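Local coordinates for protein apical membrane antigen 1 (Babesia divergens, PDB 4APM) that probably serves as a parasite surface receptor in the moving junction formed during invasion of host red blood cells, at residues I238-C252 against Y319-P333. Numbering follows the deposited sequence.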
# COMPACT_ATOMS: atom_id res chain seq x y z
N ILE A 238 -9.18 -5.66 14.09
CA ILE A 238 -9.54 -6.69 13.11
C ILE A 238 -8.66 -7.94 13.29
O ILE A 238 -7.43 -7.82 13.42
CB ILE A 238 -9.41 -6.16 11.66
CG1 ILE A 238 -10.56 -5.25 11.33
CG2 ILE A 238 -9.37 -7.29 10.65
CD1 ILE A 238 -10.27 -4.31 10.18
N GLU A 239 -9.28 -9.11 13.26
CA GLU A 239 -8.56 -10.38 13.45
C GLU A 239 -7.60 -10.66 12.29
O GLU A 239 -7.84 -10.27 11.15
CB GLU A 239 -9.55 -11.55 13.58
CG GLU A 239 -10.42 -11.72 12.35
CD GLU A 239 -11.19 -13.03 12.35
OE1 GLU A 239 -11.03 -13.84 13.30
OE2 GLU A 239 -11.92 -13.26 11.36
N SER A 240 -6.51 -11.34 12.60
CA SER A 240 -5.49 -11.61 11.61
C SER A 240 -6.02 -12.63 10.62
O SER A 240 -6.71 -13.57 11.02
CB SER A 240 -4.25 -12.16 12.30
OG SER A 240 -3.96 -11.38 13.44
N ALA A 241 -5.70 -12.44 9.34
CA ALA A 241 -5.81 -13.53 8.38
C ALA A 241 -4.68 -14.52 8.65
O ALA A 241 -4.88 -15.74 8.63
CB ALA A 241 -5.73 -13.00 6.94
N PHE A 242 -3.48 -14.01 8.89
CA PHE A 242 -2.41 -14.84 9.43
C PHE A 242 -1.42 -13.92 10.08
O PHE A 242 -1.50 -12.70 9.90
CB PHE A 242 -1.74 -15.71 8.34
CG PHE A 242 -0.89 -14.93 7.37
CD1 PHE A 242 0.47 -14.72 7.63
CD2 PHE A 242 -1.44 -14.42 6.19
CE1 PHE A 242 1.25 -13.99 6.75
CE2 PHE A 242 -0.65 -13.69 5.30
CZ PHE A 242 0.69 -13.48 5.58
N GLU A 243 -0.57 -14.47 10.94
CA GLU A 243 0.40 -13.67 11.68
C GLU A 243 1.76 -14.31 11.60
O GLU A 243 1.86 -15.55 11.55
CB GLU A 243 0.05 -13.59 13.14
CG GLU A 243 -1.42 -13.60 13.46
CD GLU A 243 -1.64 -13.26 14.89
OE1 GLU A 243 -0.85 -13.74 15.73
OE2 GLU A 243 -2.54 -12.44 15.16
N GLU A 244 2.80 -13.47 11.66
CA GLU A 244 4.19 -13.91 11.78
C GLU A 244 5.05 -12.83 12.39
O GLU A 244 4.80 -11.63 12.20
CB GLU A 244 4.77 -14.31 10.44
CG GLU A 244 4.77 -15.81 10.23
CD GLU A 244 4.40 -16.16 8.81
OE1 GLU A 244 4.81 -15.38 7.94
OE2 GLU A 244 3.69 -17.17 8.57
N PHE A 245 6.04 -13.27 13.17
CA PHE A 245 7.04 -12.35 13.70
C PHE A 245 7.96 -11.97 12.58
O PHE A 245 8.38 -12.84 11.81
CB PHE A 245 7.81 -13.02 14.85
CG PHE A 245 7.01 -13.13 16.12
CD1 PHE A 245 6.87 -12.04 16.96
CD2 PHE A 245 6.33 -14.31 16.43
CE1 PHE A 245 6.10 -12.12 18.12
CE2 PHE A 245 5.55 -14.41 17.58
CZ PHE A 245 5.43 -13.32 18.43
N THR A 246 8.21 -10.66 12.43
CA THR A 246 9.11 -10.16 11.40
C THR A 246 10.13 -9.22 12.06
O THR A 246 9.91 -8.75 13.16
CB THR A 246 8.36 -9.43 10.24
OG1 THR A 246 7.76 -8.25 10.74
CG2 THR A 246 7.25 -10.32 9.62
N ARG A 247 11.23 -8.96 11.37
CA ARG A 247 12.36 -8.24 11.95
C ARG A 247 12.15 -6.74 11.93
O ARG A 247 12.74 -6.02 12.70
CB ARG A 247 13.64 -8.59 11.20
CG ARG A 247 14.23 -9.90 11.67
CD ARG A 247 15.36 -10.32 10.77
NE ARG A 247 14.86 -10.74 9.48
CZ ARG A 247 15.63 -11.16 8.50
NH1 ARG A 247 16.94 -11.22 8.69
NH2 ARG A 247 15.10 -11.50 7.33
N ASP A 248 11.26 -6.26 11.07
CA ASP A 248 11.01 -4.82 10.95
C ASP A 248 9.73 -4.59 10.14
O ASP A 248 9.17 -5.53 9.57
CB ASP A 248 12.22 -4.10 10.31
CG ASP A 248 12.79 -4.85 9.13
OD1 ASP A 248 11.99 -5.30 8.26
OD2 ASP A 248 14.04 -5.00 9.05
N ALA A 249 9.23 -3.34 10.17
CA ALA A 249 8.08 -2.95 9.35
C ALA A 249 8.23 -3.36 7.89
O ALA A 249 7.30 -3.92 7.29
CB ALA A 249 7.82 -1.44 9.48
N GLU A 250 9.40 -3.16 7.31
CA GLU A 250 9.60 -3.55 5.89
C GLU A 250 9.34 -5.03 5.58
O GLU A 250 8.78 -5.36 4.52
CB GLU A 250 11.00 -3.20 5.42
CG GLU A 250 11.36 -1.77 5.68
CD GLU A 250 12.08 -1.58 6.99
OE1 GLU A 250 11.40 -1.50 8.05
OE2 GLU A 250 13.33 -1.53 6.95
N GLU A 251 9.83 -5.91 6.45
CA GLU A 251 9.59 -7.32 6.31
C GLU A 251 8.09 -7.60 6.43
O GLU A 251 7.51 -8.26 5.59
CB GLU A 251 10.36 -8.12 7.36
CG GLU A 251 10.46 -9.62 7.04
CD GLU A 251 11.58 -10.31 7.80
OE1 GLU A 251 11.52 -10.36 9.05
OE2 GLU A 251 12.57 -10.71 7.15
N CYS A 252 7.46 -7.04 7.46
CA CYS A 252 6.00 -7.13 7.58
C CYS A 252 5.29 -6.66 6.29
O CYS A 252 4.39 -7.34 5.74
CB CYS A 252 5.55 -6.29 8.75
SG CYS A 252 3.78 -6.33 8.98
N TYR A 319 1.79 -3.81 12.26
CA TYR A 319 3.11 -4.16 12.69
C TYR A 319 3.34 -3.58 14.08
O TYR A 319 3.33 -2.37 14.26
CB TYR A 319 4.16 -3.64 11.74
CG TYR A 319 5.53 -3.89 12.25
CD1 TYR A 319 5.98 -5.19 12.47
CD2 TYR A 319 6.34 -2.83 12.65
CE1 TYR A 319 7.26 -5.43 12.96
CE2 TYR A 319 7.60 -3.05 13.16
CZ TYR A 319 8.05 -4.34 13.32
OH TYR A 319 9.28 -4.54 13.86
N ASP A 320 3.54 -4.46 15.05
CA ASP A 320 3.82 -4.04 16.41
C ASP A 320 5.32 -3.91 16.58
O ASP A 320 6.03 -4.91 16.61
CB ASP A 320 3.28 -5.05 17.42
CG ASP A 320 3.39 -4.56 18.85
OD1 ASP A 320 4.43 -3.95 19.21
OD2 ASP A 320 2.42 -4.76 19.61
N SER A 321 5.83 -2.68 16.63
CA SER A 321 7.28 -2.51 16.69
C SER A 321 7.89 -2.91 18.03
O SER A 321 9.09 -3.09 18.10
CB SER A 321 7.68 -1.07 16.32
OG SER A 321 7.05 -0.16 17.20
N ASN A 322 7.08 -3.10 19.07
CA ASN A 322 7.57 -3.62 20.37
C ASN A 322 7.77 -5.12 20.40
O ASN A 322 8.65 -5.61 21.11
CB ASN A 322 6.65 -3.21 21.53
CG ASN A 322 6.36 -1.72 21.55
OD1 ASN A 322 5.20 -1.31 21.64
ND2 ASN A 322 7.40 -0.91 21.43
N THR A 323 6.94 -5.87 19.68
CA THR A 323 7.02 -7.33 19.67
C THR A 323 7.57 -7.89 18.35
O THR A 323 8.08 -9.03 18.28
CB THR A 323 5.63 -7.96 19.95
OG1 THR A 323 4.67 -7.50 18.99
CG2 THR A 323 5.14 -7.61 21.34
N GLY A 324 7.42 -7.12 17.28
CA GLY A 324 7.71 -7.60 15.94
C GLY A 324 6.60 -8.45 15.34
O GLY A 324 6.76 -9.02 14.26
N LEU A 325 5.46 -8.53 16.01
CA LEU A 325 4.40 -9.33 15.43
C LEU A 325 3.72 -8.59 14.27
O LEU A 325 3.20 -7.48 14.44
CB LEU A 325 3.41 -9.82 16.47
CG LEU A 325 2.34 -10.81 15.99
CD1 LEU A 325 2.93 -12.17 15.63
CD2 LEU A 325 1.29 -10.98 17.06
N CYS A 326 3.76 -9.21 13.10
CA CYS A 326 3.10 -8.70 11.93
C CYS A 326 1.75 -9.44 11.75
O CYS A 326 1.73 -10.63 11.53
CB CYS A 326 3.98 -8.92 10.70
SG CYS A 326 3.26 -8.36 9.13
N ARG A 327 0.64 -8.72 11.87
CA ARG A 327 -0.67 -9.34 11.66
C ARG A 327 -1.26 -8.91 10.32
O ARG A 327 -1.69 -7.77 10.18
CB ARG A 327 -1.63 -9.00 12.80
CG ARG A 327 -1.14 -9.40 14.20
CD ARG A 327 -2.31 -9.39 15.20
NE ARG A 327 -2.97 -8.08 15.30
CZ ARG A 327 -4.20 -7.79 14.84
NH1 ARG A 327 -4.96 -8.73 14.26
NH2 ARG A 327 -4.68 -6.57 15.00
N VAL A 328 -1.28 -9.79 9.34
CA VAL A 328 -1.92 -9.43 8.10
C VAL A 328 -3.41 -9.74 8.07
O VAL A 328 -3.86 -10.72 8.68
CB VAL A 328 -1.08 -9.73 6.82
CG1 VAL A 328 0.28 -10.33 7.13
CG2 VAL A 328 -1.87 -10.45 5.73
N ILE A 329 -4.18 -8.78 7.57
CA ILE A 329 -5.64 -8.82 7.63
C ILE A 329 -6.27 -8.70 6.25
O ILE A 329 -5.67 -8.21 5.31
CB ILE A 329 -6.22 -7.74 8.56
CG1 ILE A 329 -5.85 -6.33 8.08
CG2 ILE A 329 -5.82 -8.01 10.02
CD1 ILE A 329 -6.53 -5.20 8.82
N GLU A 330 -7.51 -9.15 6.13
CA GLU A 330 -8.15 -9.18 4.85
C GLU A 330 -9.52 -8.53 4.84
O GLU A 330 -10.18 -8.51 3.80
CB GLU A 330 -8.23 -10.61 4.31
CG GLU A 330 -9.25 -11.52 5.00
CD GLU A 330 -9.06 -12.97 4.60
OE1 GLU A 330 -8.55 -13.24 3.48
OE2 GLU A 330 -9.37 -13.85 5.41
N GLU A 331 -9.94 -7.98 5.98
CA GLU A 331 -11.18 -7.22 6.04
C GLU A 331 -10.85 -5.75 5.90
O GLU A 331 -9.79 -5.28 6.37
CB GLU A 331 -11.90 -7.47 7.37
CG GLU A 331 -12.30 -8.93 7.61
CD GLU A 331 -12.79 -9.17 9.04
OE1 GLU A 331 -13.28 -8.21 9.70
OE2 GLU A 331 -12.69 -10.33 9.52
N THR A 332 -11.78 -5.00 5.31
CA THR A 332 -11.56 -3.59 5.06
C THR A 332 -11.63 -2.82 6.38
O THR A 332 -12.59 -2.93 7.11
CB THR A 332 -12.61 -3.04 4.07
OG1 THR A 332 -12.48 -3.72 2.82
CG2 THR A 332 -12.42 -1.56 3.84
N PRO A 333 -10.56 -2.08 6.73
CA PRO A 333 -10.67 -1.32 7.98
C PRO A 333 -11.57 -0.10 7.79
O PRO A 333 -11.61 0.47 6.68
CB PRO A 333 -9.23 -0.85 8.23
CG PRO A 333 -8.37 -1.70 7.35
CD PRO A 333 -9.21 -2.05 6.16
O HOH W 1 -8.53 -10.25 8.52
O HOH W 2 -10.83 -12.30 8.79
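E244 and C326 exchange both backbone hydrogen bonds, with E244 N 3.0 Å from C326 O, and fix the antiparallel register of strands 242-245 and 325-329. T246 N continues the ladder to G324 O; at its other end A241 and F242 both face V328, a classic beta bulge in which A241 N donates to V328 O.

On the sheet face of E243 and R327, the arginine bends at chi3 (-59°) and turns its guanidinium edge to the incoming chain. NH1 of R327 meets I238 O in the carbonyl plane, at 2.8 Å, and also donates to S240 OG. The carboxylate of E243 lies alongside the arginine's aliphatic stem, with OE2 against CG and CD.

Apolar contacts flank the ladder. L325 CD1 sits over the centre of the F245 ring, 3.8 Å from the centroid, and V328 CG1 covers one face of F242. Separately, one face of the Y319 ring packs on the backbone at D248 C and A249 N, where the helix begins.

Between E239 and E331, a water donates to both OE2 atoms, which probably eases their repulsion.

The C252-C326 disulfide (SG-SG 2.1 Å) ties helix 249-257 to 325-329, an inner strand of a four-stranded antiparallel sheet, an arrangement consistent with a PAN-like domain of AMA1.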